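Local coordinates for naphthalene dioxygenase large subunit (Rhodococcus sp., PDB 2B1X), which is the large subunit of a Rieske-type oxygenase, joining a domain that carries an Fe2/S2 cluster to a catalytic domain with a single iron ion, at residues Tyr215-Thr220 and Pro234-Tyr239; Arg222-Leu227 and Gly366-Asp371; Gly252-Pro257 and Pro416-Glu421. One frame throughout, in Å; residues are numbered along the deposited sequence.

Interaction 1 (Tyr215-Thr220 and Pro234-Tyr239). With FE (Fe (III) ion), chain G.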
loop_
_atom_site.group_PDB
_atom_site.type_symbol
_atom_site.label_atom_id
_atom_site.label_comp_id
_atom_site.label_asym_id
_atom_site.label_seq_id
_atom_site.Cartn_x
_atom_site.Cartn_y
_atom_site.Cartn_z
ATOM N N TYR A 215 -12.474 26.909 20.270
ATOM C CA TYR A 215 -11.548 26.596 21.391
ATOM C C TYR A 215 -10.138 26.215 20.945
ATOM O O TYR A 215 -9.171 26.695 21.550
ATOM C CB TYR A 215 -12.131 25.444 22.225
ATOM C CG TYR A 215 -11.415 25.083 23.527
ATOM C CD1 TYR A 215 -10.786 26.056 24.337
ATOM C CD2 TYR A 215 -11.377 23.755 23.946
ATOM C CE1 TYR A 215 -10.142 25.678 25.541
ATOM C CE2 TYR A 215 -10.737 23.386 25.118
ATOM C CZ TYR A 215 -10.145 24.326 25.913
ATOM O OH TYR A 215 -9.532 23.897 27.076
ATOM N N HIS A 216 -10.032 25.410 19.877
ATOM C CA HIS A 216 -8.734 24.910 19.344
ATOM C C HIS A 216 -7.795 25.976 18.790
ATOM O O HIS A 216 -6.592 25.783 18.720
ATOM C CB HIS A 216 -8.931 23.766 18.310
ATOM C CG HIS A 216 -9.239 24.232 16.916
ATOM N ND1 HIS A 216 -10.450 24.805 16.571
ATOM C CD2 HIS A 216 -8.486 24.239 15.785
ATOM C CE1 HIS A 216 -10.428 25.125 15.286
ATOM N NE2 HIS A 216 -9.254 24.788 14.783
ATOM N N THR A 217 -8.351 27.102 18.401
ATOM C CA THR A 217 -7.550 28.201 17.850
ATOM C C THR A 217 -6.334 28.515 18.717
ATOM O O THR A 217 -5.233 28.526 18.197
ATOM C CB THR A 217 -8.401 29.453 17.699
ATOM O OG1 THR A 217 -9.448 29.210 16.764
ATOM C CG2 THR A 217 -7.589 30.590 17.046
ATOM N N MET A 218 -6.518 28.679 20.040
ATOM C CA MET A 218 -5.409 29.150 20.913
ATOM C C MET A 218 -4.168 28.223 20.909
ATOM O O MET A 218 -3.040 28.705 20.939
ATOM C CB MET A 218 -5.872 29.422 22.348
ATOM C CG MET A 218 -7.098 30.352 22.502
ATOM S SD MET A 218 -7.543 30.491 24.327
ATOM C CE MET A 218 -8.620 29.035 24.494
ATOM N N MET A 219 -4.387 26.901 20.903
ATOM C CA MET A 219 -3.267 25.959 20.858
ATOM C C MET A 219 -2.910 25.460 19.445
ATOM O O MET A 219 -1.751 25.581 19.017
ATOM C CB MET A 219 -3.477 24.797 21.799
ATOM C CG MET A 219 -2.227 23.889 21.915
ATOM S SD MET A 219 -0.957 24.660 22.987
ATOM C CE MET A 219 -0.125 25.628 21.934
ATOM N N THR A 220 -3.893 24.921 18.714
ATOM C CA THR A 220 -3.606 24.412 17.361
ATOM C C THR A 220 -2.992 25.492 16.473
ATOM O O THR A 220 -2.072 25.237 15.666
ATOM C CB THR A 220 -4.889 23.867 16.671
ATOM O OG1 THR A 220 -5.383 22.734 17.407
ATOM C CG2 THR A 220 -4.541 23.268 15.290
ATOM N N PRO A 234 -7.255 35.618 24.017
ATOM C CA PRO A 234 -7.698 34.280 24.476
ATOM C C PRO A 234 -9.219 34.156 24.753
ATOM O O PRO A 234 -9.737 33.040 24.881
ATOM C CB PRO A 234 -6.959 34.077 25.805
ATOM C CG PRO A 234 -5.988 35.188 25.946
ATOM C CD PRO A 234 -6.287 36.248 24.941
ATOM N N GLN A 235 -9.890 35.288 24.875
ATOM C CA GLN A 235 -11.319 35.380 25.107
ATOM C C GLN A 235 -12.077 35.696 23.833
ATOM O O GLN A 235 -13.272 35.988 23.896
ATOM C CB GLN A 235 -11.615 36.502 26.108
ATOM C CG GLN A 235 -11.061 36.291 27.503
ATOM C CD GLN A 235 -11.666 37.269 28.488
ATOM O OE1 GLN A 235 -11.788 38.472 28.182
ATOM N NE2 GLN A 235 -12.067 36.772 29.652
ATOM N N PHE A 236 -11.402 35.658 22.678
ATOM C CA PHE A 236 -12.037 36.075 21.424
ATOM C C PHE A 236 -13.405 35.428 21.126
ATOM O O PHE A 236 -14.287 36.070 20.561
ATOM C CB PHE A 236 -11.077 35.912 20.230
ATOM C CG PHE A 236 -11.087 34.529 19.626
ATOM C CD1 PHE A 236 -11.734 34.283 18.402
ATOM C CD2 PHE A 236 -10.440 33.478 20.268
ATOM C CE1 PHE A 236 -11.734 33.001 17.836
ATOM C CE2 PHE A 236 -10.448 32.201 19.721
ATOM C CZ PHE A 236 -11.092 31.966 18.492
ATOM N N ALA A 237 -13.580 34.171 21.513
ATOM C CA ALA A 237 -14.807 33.441 21.182
ATOM C C ALA A 237 -15.963 33.721 22.134
ATOM O O ALA A 237 -17.109 33.354 21.847
ATOM C CB ALA A 237 -14.545 31.966 21.033
ATOM N N LEU A 238 -15.687 34.458 23.216
ATOM C CA LEU A 238 -16.746 34.942 24.081
ATOM C C LEU A 238 -17.649 35.954 23.366
ATOM O O LEU A 238 -18.817 36.144 23.758
ATOM C CB LEU A 238 -16.172 35.559 25.374
ATOM C CG LEU A 238 -15.404 34.644 26.339
ATOM C CD1 LEU A 238 -15.091 35.406 27.636
ATOM C CD2 LEU A 238 -16.145 33.306 26.626
ATOM N N TYR A 239 -17.113 36.611 22.332
ATOM C CA TYR A 239 -17.871 37.637 21.587
ATOM C C TYR A 239 -18.513 36.977 20.384
ATOM O O TYR A 239 -18.287 37.369 19.240
ATOM C CB TYR A 239 -16.978 38.804 21.165
ATOM C CG TYR A 239 -16.200 39.378 22.337
ATOM C CD1 TYR A 239 -14.897 38.959 22.590
ATOM C CD2 TYR A 239 -16.778 40.334 23.190
ATOM C CE1 TYR A 239 -14.191 39.438 23.673
ATOM C CE2 TYR A 239 -16.068 40.834 24.284
ATOM C CZ TYR A 239 -14.776 40.385 24.518
ATOM O OH TYR A 239 -14.035 40.867 25.584
HETATM FE FE FE G . -8.346 24.970 12.900
HETATM O O HOH W 1 -9.449 26.846 12.490
HETATM O O HOH W 2 -10.174 24.095 11.859
#

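Interaction 2 (Arg222-Leu227 and Gly366-Asp371)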
loop_
_atom_site.group_PDB
_atom_site.type_symbol
_atom_site.label_atom_id
_atom_site.label_comp_id
_atom_site.label_asym_id
_atom_site.label_seq_id
_atom_site.Cartn_x
_atom_site.Cartn_y
_atom_site.Cartn_z
ATOM N N ARG A 222 -1.612 28.439 17.555
ATOM C CA ARG A 222 -0.714 29.267 18.320
ATOM C C ARG A 222 0.361 29.928 17.448
ATOM O O ARG A 222 0.668 31.100 17.658
ATOM C CB ARG A 222 -0.043 28.447 19.417
ATOM C CG ARG A 222 0.852 29.254 20.369
ATOM C CD ARG A 222 0.188 30.477 21.011
ATOM N NE ARG A 222 1.186 31.360 21.620
ATOM C CZ ARG A 222 0.919 32.483 22.280
ATOM N NH1 ARG A 222 -0.325 32.916 22.413
ATOM N NH2 ARG A 222 1.924 33.172 22.806
ATOM N N SER A 223 0.926 29.193 16.484
ATOM C CA SER A 223 1.887 29.778 15.542
ATOM C C SER A 223 1.301 30.990 14.823
ATOM O O SER A 223 2.003 31.977 14.592
ATOM C CB SER A 223 2.334 28.748 14.511
ATOM O OG SER A 223 1.242 28.359 13.688
ATOM N N MET A 224 0.032 30.891 14.429
ATOM C CA MET A 224 -0.636 31.962 13.696
ATOM C C MET A 224 -1.023 33.134 14.606
ATOM O O MET A 224 -1.021 34.283 14.164
ATOM C CB MET A 224 -1.855 31.422 12.916
ATOM C CG MET A 224 -1.527 30.313 11.891
ATOM S SD MET A 224 -0.240 30.797 10.712
ATOM C CE MET A 224 -1.197 31.549 9.415
ATOM N N VAL A 225 -1.362 32.841 15.862
ATOM C CA VAL A 225 -1.500 33.870 16.885
ATOM C C VAL A 225 -0.172 34.652 17.007
ATOM O O VAL A 225 -0.181 35.865 17.051
ATOM C CB VAL A 225 -1.920 33.283 18.280
ATOM C CG1 VAL A 225 -1.797 34.327 19.415
ATOM C CG2 VAL A 225 -3.324 32.761 18.232
ATOM N N GLU A 226 0.964 33.956 17.069
ATOM C CA GLU A 226 2.248 34.665 17.187
ATOM C C GLU A 226 2.617 35.505 15.955
ATOM O O GLU A 226 3.269 36.543 16.062
ATOM C CB GLU A 226 3.370 33.706 17.576
ATOM C CG GLU A 226 3.013 32.983 18.857
ATOM C CD GLU A 226 4.191 32.419 19.620
ATOM O OE1 GLU A 226 4.109 32.459 20.872
ATOM O OE2 GLU A 226 5.167 31.948 18.981
ATOM N N LEU A 227 2.167 35.074 14.790
ATOM C CA LEU A 227 2.441 35.803 13.570
ATOM C C LEU A 227 1.457 36.935 13.302
ATOM O O LEU A 227 1.650 37.677 12.367
ATOM C CB LEU A 227 2.465 34.846 12.376
ATOM C CG LEU A 227 3.541 33.760 12.300
ATOM C CD1 LEU A 227 3.525 33.069 10.924
ATOM C CD2 LEU A 227 4.932 34.295 12.639
ATOM N N GLY A 366 -2.321 25.670 3.581
ATOM C CA GLY A 366 -2.629 26.741 4.514
ATOM C C GLY A 366 -1.941 26.583 5.867
ATOM O O GLY A 366 -1.868 25.476 6.375
ATOM N N GLY A 367 -1.470 27.688 6.435
ATOM C CA GLY A 367 -0.796 27.687 7.730
ATOM C C GLY A 367 -1.669 27.300 8.911
ATOM O O GLY A 367 -1.134 26.829 9.954
ATOM N N PHE A 368 -2.994 27.468 8.786
ATOM C CA PHE A 368 -3.915 26.938 9.793
ATOM C C PHE A 368 -4.181 25.442 9.505
ATOM O O PHE A 368 -3.910 24.588 10.339
ATOM C CB PHE A 368 -5.284 27.662 9.776
ATOM C CG PHE A 368 -5.266 29.031 10.388
ATOM C CD1 PHE A 368 -4.657 30.096 9.729
ATOM C CD2 PHE A 368 -5.892 29.271 11.613
ATOM C CE1 PHE A 368 -4.630 31.376 10.313
ATOM C CE2 PHE A 368 -5.880 30.527 12.187
ATOM C CZ PHE A 368 -5.246 31.582 11.531
ATOM N N GLU A 369 -4.715 25.156 8.314
ATOM C CA GLU A 369 -5.266 23.833 8.032
ATOM C C GLU A 369 -4.206 22.722 8.084
ATOM O O GLU A 369 -4.524 21.600 8.449
ATOM C CB GLU A 369 -6.045 23.792 6.711
ATOM C CG GLU A 369 -6.869 22.524 6.527
ATOM C CD GLU A 369 -8.294 22.823 6.049
ATOM O OE1 GLU A 369 -8.441 23.343 4.907
ATOM O OE2 GLU A 369 -9.266 22.520 6.817
ATOM N N GLN A 370 -2.955 23.028 7.753
ATOM C CA GLN A 370 -1.950 21.977 7.817
ATOM C C GLN A 370 -1.798 21.411 9.231
ATOM O O GLN A 370 -1.567 20.212 9.378
ATOM C CB GLN A 370 -0.616 22.425 7.198
ATOM C CG GLN A 370 0.132 23.500 7.960
ATOM C CD GLN A 370 1.367 23.934 7.195
ATOM O OE1 GLN A 370 2.493 23.607 7.602
ATOM N NE2 GLN A 370 1.166 24.655 6.079
ATOM N N ASP A 371 -1.948 22.246 10.265
ATOM C CA ASP A 371 -1.916 21.741 11.646
ATOM C C ASP A 371 -3.185 21.034 12.070
ATOM O O ASP A 371 -3.135 20.074 12.864
ATOM C CB ASP A 371 -1.649 22.860 12.663
ATOM C CG ASP A 371 -0.251 23.428 12.577
ATOM O OD1 ASP A 371 0.665 22.877 11.884
ATOM O OD2 ASP A 371 0.021 24.457 13.191
#

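Interaction 3 (Gly252-Pro257 and Pro416-Glu421)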
loop_
_atom_site.group_PDB
_atom_site.type_symbol
_atom_site.label_atom_id
_atom_site.label_comp_id
_atom_site.label_asym_id
_atom_site.label_seq_id
_atom_site.Cartn_x
_atom_site.Cartn_y
_atom_site.Cartn_z
ATOM N N GLY A 252 -21.078 28.410 14.516
ATOM C CA GLY A 252 -20.755 29.493 15.443
ATOM C C GLY A 252 -20.491 30.763 14.676
ATOM O O GLY A 252 -20.029 30.707 13.551
ATOM N N ILE A 253 -20.811 31.903 15.300
ATOM C CA ILE A 253 -20.590 33.215 14.723
ATOM C C ILE A 253 -19.816 34.044 15.747
ATOM O O ILE A 253 -20.254 34.177 16.911
ATOM C CB ILE A 253 -21.956 33.895 14.395
ATOM C CG1 ILE A 253 -22.845 32.943 13.585
ATOM C CG2 ILE A 253 -21.731 35.270 13.681
ATOM C CD1 ILE A 253 -24.222 33.490 13.192
ATOM N N ILE A 254 -18.670 34.570 15.330
ATOM C CA ILE A 254 -17.817 35.353 16.217
ATOM C C ILE A 254 -17.589 36.766 15.649
ATOM O O ILE A 254 -17.356 36.926 14.455
ATOM C CB ILE A 254 -16.467 34.649 16.472
ATOM C CG1 ILE A 254 -16.675 33.287 17.132
ATOM C CG2 ILE A 254 -15.566 35.544 17.378
ATOM C CD1 ILE A 254 -15.370 32.438 17.301
ATOM N N GLY A 255 -17.692 37.786 16.490
ATOM C CA GLY A 255 -17.386 39.157 16.072
ATOM C C GLY A 255 -16.246 39.762 16.888
ATOM O O GLY A 255 -15.723 39.093 17.800
ATOM N N PRO A 256 -15.848 41.004 16.584
ATOM C CA PRO A 256 -14.800 41.678 17.373
ATOM C C PRO A 256 -15.314 42.155 18.739
ATOM O O PRO A 256 -16.526 42.350 18.886
ATOM C CB PRO A 256 -14.432 42.878 16.507
ATOM C CG PRO A 256 -15.672 43.200 15.776
ATOM C CD PRO A 256 -16.341 41.868 15.495
ATOM N N PRO A 257 -14.414 42.366 19.702
ATOM C CA PRO A 257 -14.777 42.949 21.011
ATOM C C PRO A 257 -15.212 44.423 20.897
ATOM O O PRO A 257 -14.878 45.034 19.874
ATOM C CB PRO A 257 -13.468 42.869 21.802
ATOM C CG PRO A 257 -12.401 42.846 20.773
ATOM C CD PRO A 257 -12.966 42.097 19.599
ATOM N N PRO A 416 -24.921 32.342 24.215
ATOM C CA PRO A 416 -24.302 33.668 24.022
ATOM C C PRO A 416 -22.761 33.696 24.156
ATOM O O PRO A 416 -22.179 34.686 24.656
ATOM C CB PRO A 416 -24.961 34.534 25.128
ATOM C CG PRO A 416 -25.205 33.536 26.270
ATOM C CD PRO A 416 -25.412 32.167 25.598
ATOM N N LEU A 417 -22.112 32.628 23.716
ATOM C CA LEU A 417 -20.671 32.579 23.586
ATOM C C LEU A 417 -20.376 31.476 22.569
ATOM O O LEU A 417 -21.259 30.660 22.276
ATOM C CB LEU A 417 -20.015 32.307 24.950
ATOM C CG LEU A 417 -20.077 30.883 25.545
ATOM C CD1 LEU A 417 -19.131 30.727 26.740
ATOM C CD2 LEU A 417 -21.496 30.506 25.963
ATOM N N ASP A 418 -19.147 31.408 22.065
ATOM C CA ASP A 418 -18.753 30.328 21.150
ATOM C C ASP A 418 -17.628 29.421 21.707
ATOM O O ASP A 418 -16.972 28.695 20.959
ATOM C CB ASP A 418 -18.434 30.893 19.751
ATOM C CG ASP A 418 -18.477 29.828 18.646
ATOM O OD1 ASP A 418 -19.141 28.761 18.808
ATOM O OD2 ASP A 418 -17.818 29.951 17.584
ATOM N N TYR A 419 -17.402 29.461 23.018
ATOM C CA TYR A 419 -16.686 28.390 23.686
ATOM C C TYR A 419 -17.753 27.458 24.285
ATOM O O TYR A 419 -18.206 27.656 25.395
ATOM C CB TYR A 419 -15.745 28.906 24.807
ATOM C CG TYR A 419 -14.457 29.534 24.325
ATOM C CD1 TYR A 419 -13.885 30.595 25.035
ATOM C CD2 TYR A 419 -13.824 29.104 23.133
ATOM C CE1 TYR A 419 -12.690 31.212 24.589
ATOM C CE2 TYR A 419 -12.639 29.709 22.675
ATOM C CZ TYR A 419 -12.077 30.775 23.418
ATOM O OH TYR A 419 -10.912 31.405 23.002
ATOM N N ALA A 420 -18.189 26.490 23.506
ATOM C CA ALA A 420 -19.150 25.501 23.982
ATOM C C ALA A 420 -18.961 24.259 23.134
ATOM O O ALA A 420 -18.256 24.308 22.123
ATOM C CB ALA A 420 -20.582 26.013 23.885
ATOM N N GLU A 421 -19.554 23.151 23.571
ATOM C CA GLU A 421 -19.504 21.894 22.825
ATOM C C GLU A 421 -20.911 21.334 22.598
ATOM O O GLU A 421 -21.092 20.124 22.285
ATOM C CB GLU A 421 -18.558 20.883 23.494
ATOM C CG GLU A 421 -17.089 21.240 23.288
ATOM C CD GLU A 421 -16.106 20.509 24.196
ATOM O OE1 GLU A 421 -16.483 20.136 25.329
ATOM O OE2 GLU A 421 -14.928 20.332 23.766
#

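Interaction 1 (Tyr215-Thr220 and Pro234-Tyr239)
Thr217 meets the far end of the Phe236 ring with every atom of its short side chain. Its CB lies 3.8 Å from Phe236 CZ and only slightly farther from CE2 of the same ring. Beyond the branch, Thr217 OG1 comes closest, at 3.6 Å from Phe236 CZ, approaching obliquely, while Thr217 CG2 touches the same carbon from 4.0 Å. The hydroxyl sits beside the backbone N (chi1 -63°), a position from which it hydrogen-bonds Ala214 O in the preceding turn, and a bound MPD as well; it meets the ring by packing. Ala237 CB lies over the centre of one face of the Phe236 ring.

One residue on, the bent thioether of Met218 reaches Pro234. Its SD is 3.4 Å from Pro234 O and 3.9 Å from Pro234 CB, and that carbonyl oxygen is hydrogen-bonded to Tyr419 OH. The residue before them, His216, binds iron through NE2 at 2.1 Å. With His221, Asp372 and two waters completing the coordination, this is the facial triad of two histidines and one carboxylate found in Rieske oxygenases, with Thr217 and Met218, which follow the ligand His216, packed against 234-239.

Interaction 2 (Arg222-Leu227 and Gly366-Asp371)
Met224 lies across one face of the Phe368 ring, its chain running obliquely to the side chain of the phenylalanine. Met224 CG makes the face contact, 3.9 Å from the ring centroid and 19° off the normal, a CH-pi contact displaced toward the rim. Bends at chi2 (-54°) and chi3 (-89°) turn the thioether down past the rim, where Met224 CE comes to 3.6 Å from Phe368 CE1. The sulfur stands farther off and oblique to the ring, 5.0 Å from the centroid, in a Met-aromatic contact. This packing belongs to the surroundings of the mononuclear iron: the nearest side-chain atom of Phe368 is about 5 Å from the metal and its ring meets that of His221, while the helix that follows, 369-382, supplies the ligand Asp372. Met224 CG also approaches Gly367 O at 4.0 Å.

Beside the apolar pair, Ser223 and Asp371 face each other without bonding, Ser223 OG being 4.1 Å from Asp371 OD2. Arg80 of the small subunit bridges them, its NH1 hydrogen-bonding the serine hydroxyl and forming a salt bridge with the aspartate. Asp371 OD1 is taken by the backbone N of Ala88, also of the small subunit.

Interaction 3 (Gly252-Pro257 and Pro416-Glu421)
Asp418 OD2 is hydrogen-bonded to His295 NE2 and at the same time pressed against Gly252 and Ile254. The other carboxylate oxygen, Asp418 OD1, pairs with His242 ND1, so both oxygens of this buried group have a polar partner. None of that bonding crosses between 252-257 and 416-421 themselves, which meet by van der Waals contact alone.

Gly252 CA lies above the plane of the carboxylate, 3.7 Å from Asp418 OD2 and 3.8 Å from Asp418 OD1. With no side chain at Gly252, the strand backbone itself forms the surface on which the acid rests. The aspartate gets there by extending CG away from its backbone N (chi1 -161°), which carries the carboxylate out of the loop and onto the sheet.

Ile254, two residues along the strand, supplies the apolar neighbour. Its CG1 is 3.6 Å from Asp418 OD2, and CD1, reached through an extended chi2 of 174°, is 3.5 Å from the same oxygen. The isoleucine arm and the aspartate side chain cross at about a right angle, with Asp418 CB 4.0 Å from Ile254 CG1. Ile254 also packs on Phe236.

The two histidines belong to the strands on either side of 250-254: His242 to 240-244 and His295 to 293-298. The carboxylate thus spans three adjacent strands from above the middle one. After the contact the loop runs to Glu421, the N-cap residue of helix 422-436, whose carboxylate forms a salt bridge with Arg91 of the second subunit, a residue of the Fe2/S2 cluster pocket. A curved antiparallel sheet joined by such a loop to a C-terminal helix is consistent with the helix-grip architecture of the Bet v 1-like catalytic domain.

How the interactions relate
From the N terminus, interaction 1 comes first and closes a short loop of 13 residues between 215-220 and 234-239. Helix 222-227 lies within that loop and opens interaction 2, which reaches forward to 366-371; the two contacts therefore cross. Interaction 3 opens at strand 250-254, after interaction 1 has closed, and ends at 416-421, so it is in series with interaction 1 and crosses interaction 2. Interactions 1 and 3 join directly, through a probable hydrogen bond of 2.8 Å between Ala237 O and Asp418 N. Thr220 packs on Asp371 to link interactions 1 and 2. Together they tie the iron-site helices to the large antiparallel sheet of the catalytic domain, near its strands 240-244 and 250-254.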